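Local coordinates for uncharacterized protein Atu1735 (Agrobacterium tumefaciens, PDB 2PPX) that is of unknown function but, as an XRE-family helix-turn-helix protein, probably binds DNA as a transcriptional regulator, at residues L44-F49 with D62-R67. Numbering follows the deposited sequence. Where two conformers were deposited one is given.
With SO4 (sulfate ion), chain C.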
loop_
_atom_site.group_PDB
_atom_site.type_symbol
_atom_site.label_atom_id
_atom_site.label_comp_id
_atom_site.label_asym_id
_atom_site.label_seq_id
_atom_site.Cartn_x
_atom_site.Cartn_y
_atom_site.Cartn_z
ATOM N N LEU A 44 2.711 -13.304 20.954
ATOM C CA LEU A 44 2.866 -13.949 19.662
ATOM C C LEU A 44 4.199 -13.572 19.071
ATOM O O LEU A 44 4.642 -12.427 19.191
ATOM C CB LEU A 44 1.742 -13.544 18.697
ATOM C CG LEU A 44 0.357 -13.986 19.198
ATOM C CD1 LEU A 44 -0.715 -13.448 18.264
ATOM C CD2 LEU A 44 0.236 -15.524 19.387
ATOM N N THR A 45 4.851 -14.535 18.429
ATOM C CA THR A 45 6.035 -14.209 17.650
ATOM C C THR A 45 5.610 -13.449 16.387
ATOM O O THR A 45 4.415 -13.381 16.045
ATOM C CB THR A 45 6.796 -15.485 17.210
ATOM O OG1 THR A 45 5.993 -16.188 16.264
ATOM C CG2 THR A 45 7.139 -16.408 18.403
ATOM N N GLN A 46 6.579 -12.879 15.681
ATOM C CA GLN A 46 6.270 -12.191 14.424
ATOM C C GLN A 46 5.597 -13.130 13.418
ATOM O O GLN A 46 4.612 -12.753 12.770
ATOM C CB GLN A 46 7.518 -11.553 13.815
ATOM C CG GLN A 46 8.110 -10.390 14.697
ATOM C CD GLN A 46 9.325 -9.750 14.032
ATOM O OE1 GLN A 46 10.109 -10.438 13.397
ATOM N NE2 GLN A 46 9.471 -8.431 14.160
ATOM N N GLU A 47 6.111 -14.352 13.317
ATOM C CA GLU A 47 5.583 -15.402 12.440
ATOM C C GLU A 47 4.132 -15.734 12.752
ATOM O O GLU A 47 3.282 -15.839 11.873
ATOM C CB GLU A 47 6.421 -16.686 12.610
ATOM C CG GLU A 47 7.827 -16.617 12.020
ATOM C CD GLU A 47 8.846 -15.797 12.837
ATOM O OE1 GLU A 47 9.962 -15.651 12.286
ATOM O OE2 GLU A 47 8.569 -15.312 13.981
ATOM N N GLU A 48 3.867 -15.934 14.040
ATOM C CA GLU A 48 2.524 -16.265 14.501
ATOM C C GLU A 48 1.517 -15.140 14.225
ATOM O O GLU A 48 0.397 -15.392 13.762
ATOM C CB GLU A 48 2.531 -16.604 15.995
ATOM C CG GLU A 48 3.278 -17.896 16.311
ATOM C CD GLU A 48 3.466 -18.138 17.802
ATOM O OE1 GLU A 48 3.589 -17.180 18.586
ATOM O OE2 GLU A 48 3.493 -19.315 18.195
ATOM N N PHE A 49 1.917 -13.909 14.545
ATOM C CA PHE A 49 1.062 -12.745 14.365
ATOM C C PHE A 49 0.781 -12.555 12.874
ATOM O O PHE A 49 -0.374 -12.354 12.475
ATOM C CB PHE A 49 1.715 -11.477 14.992
ATOM C CG PHE A 49 0.756 -10.291 15.125
ATOM C CD1 PHE A 49 0.566 -9.422 14.047
ATOM C CD2 PHE A 49 0.044 -10.080 16.306
ATOM C CE1 PHE A 49 -0.315 -8.341 14.139
ATOM C CE2 PHE A 49 -0.829 -9.012 16.433
ATOM C CZ PHE A 49 -1.004 -8.129 15.327
ATOM N N ASP A 62 8.823 -4.318 8.885
ATOM C CA ASP A 62 9.051 -2.900 8.569
ATOM C C ASP A 62 8.327 -1.997 9.570
ATOM O O ASP A 62 8.900 -1.007 10.019
ATOM C CB ASP A 62 8.583 -2.516 7.170
ATOM C CG ASP A 62 9.510 -2.986 6.072
ATOM O OD1 ASP A 62 10.733 -3.225 6.314
ATOM O OD2 ASP A 62 9.004 -3.046 4.909
ATOM N N TRP A 63 7.074 -2.310 9.876
ATOM C CA TRP A 63 6.301 -1.490 10.796
ATOM C C TRP A 63 6.957 -1.487 12.201
ATOM O O TRP A 63 7.121 -0.418 12.825
ATOM C CB TRP A 63 4.832 -1.924 10.870
ATOM C CG TRP A 63 4.056 -1.808 9.587
ATOM C CD1 TRP A 63 4.421 -1.132 8.436
ATOM C CD2 TRP A 63 2.793 -2.421 9.308
ATOM N NE1 TRP A 63 3.451 -1.297 7.486
ATOM C CE2 TRP A 63 2.429 -2.049 7.997
ATOM C CE3 TRP A 63 1.916 -3.211 10.059
ATOM C CZ2 TRP A 63 1.240 -2.481 7.393
ATOM C CZ3 TRP A 63 0.722 -3.621 9.473
ATOM C CH2 TRP A 63 0.410 -3.266 8.139
ATOM N N GLU A 64 7.363 -2.674 12.663
ATOM C CA GLU A 64 7.961 -2.824 14.009
ATOM C C GLU A 64 9.322 -2.137 14.139
ATOM O O GLU A 64 9.661 -1.621 15.219
ATOM C CB GLU A 64 8.031 -4.303 14.409
ATOM C CG GLU A 64 6.650 -4.893 14.679
ATOM C CD GLU A 64 6.723 -6.229 15.437
ATOM O OE1 GLU A 64 7.852 -6.724 15.705
ATOM O OE2 GLU A 64 5.648 -6.787 15.739
ATOM N N GLN A 65 10.065 -2.074 13.040
ATOM C CA GLN A 65 11.367 -1.431 13.033
ATOM C C GLN A 65 11.345 0.055 12.650
ATOM O O GLN A 65 12.391 0.692 12.596
ATOM C CB GLN A 65 12.347 -2.212 12.135
ATOM C CG GLN A 65 12.553 -3.631 12.660
ATOM C CD GLN A 65 13.469 -4.458 11.803
ATOM O OE1 GLN A 65 13.015 -5.215 10.941
ATOM N NE2 GLN A 65 14.784 -4.312 12.021
ATOM N N GLY A 66 10.168 0.603 12.377
ATOM C CA GLY A 66 10.086 1.990 11.931
ATOM C C GLY A 66 10.593 2.223 10.512
ATOM O O GLY A 66 10.910 3.348 10.165
ATOM N N ARG A 67 10.638 1.179 9.676
ATOM C CA ARG A 67 11.097 1.346 8.292
ATOM C C ARG A 67 9.994 1.836 7.387
ATOM O O ARG A 67 10.251 2.345 6.300
ATOM C CB ARG A 67 11.685 0.046 7.764
ATOM C CG ARG A 67 12.946 -0.315 8.519
ATOM C CD ARG A 67 13.704 -1.251 7.704
ATOM N NE ARG A 67 13.651 -2.613 8.183
ATOM C CZ ARG A 67 14.741 -3.286 8.567
ATOM N NH1 ARG A 67 15.955 -2.715 8.529
ATOM N NH2 ARG A 67 14.622 -4.541 8.982
HETATM S S SO4 C . 17.730 -6.779 8.974
HETATM O O1 SO4 C . 18.452 -7.563 7.966
HETATM O O2 SO4 C . 18.199 -5.391 8.948
HETATM O O3 SO4 C . 16.293 -6.796 8.720
HETATM O O4 SO4 C . 17.948 -7.365 10.292
#
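Gln46 and Glu64 reach toward each other across the helix-turn-helix: Gln46 starts helix 46-53, and Glu64 closes helix 57-64, which by its place in the XRE fold is probably the recognition helix. In both, CG lies opposite the carbonyl carbon (chi1 -65° in Gln46) and chi2 is near 180°, which carries the polar ends out to meet between the helices. Gln46 NE2 donates to Glu64 OE1 at 2.8 Å, nearly straight at 169°. The acceptor lies in the amide plane of Gln46, yet the nitrogen comes down on OE1 from above the carboxylate, 50° out of its plane.

The tight part is this single pair, with 82 Å² buried in all. Glu64 OE2 forms a salt bridge with Arg39, while Gln46 OE1 accepts from Arg61 NE, so both ends of the amide are held. The backbones stay apart, Gln46 CA and Glu64 CA 9.5 Å from each other.

On the exposed side, Thr45 and Glu48 make a capping box, with Glu48 N on Thr45 OG1 at 3.1 Å. Gly66, just past helix 57-64, takes a positive phi and completes a Schellman motif.

At the subunit interface, Arg67 NE lies 3.5 Å from Asp62 OD1, a long salt bridge; Gly58 N and Thr59 N of the second subunit donate to Asp62 OD1 and OD2. A sulfate, probably from the crystallisation liquor, is held by Arg61 NH1 of the second subunit and, through a bent 2.8 Å bond to its O3, by Arg67 NH2.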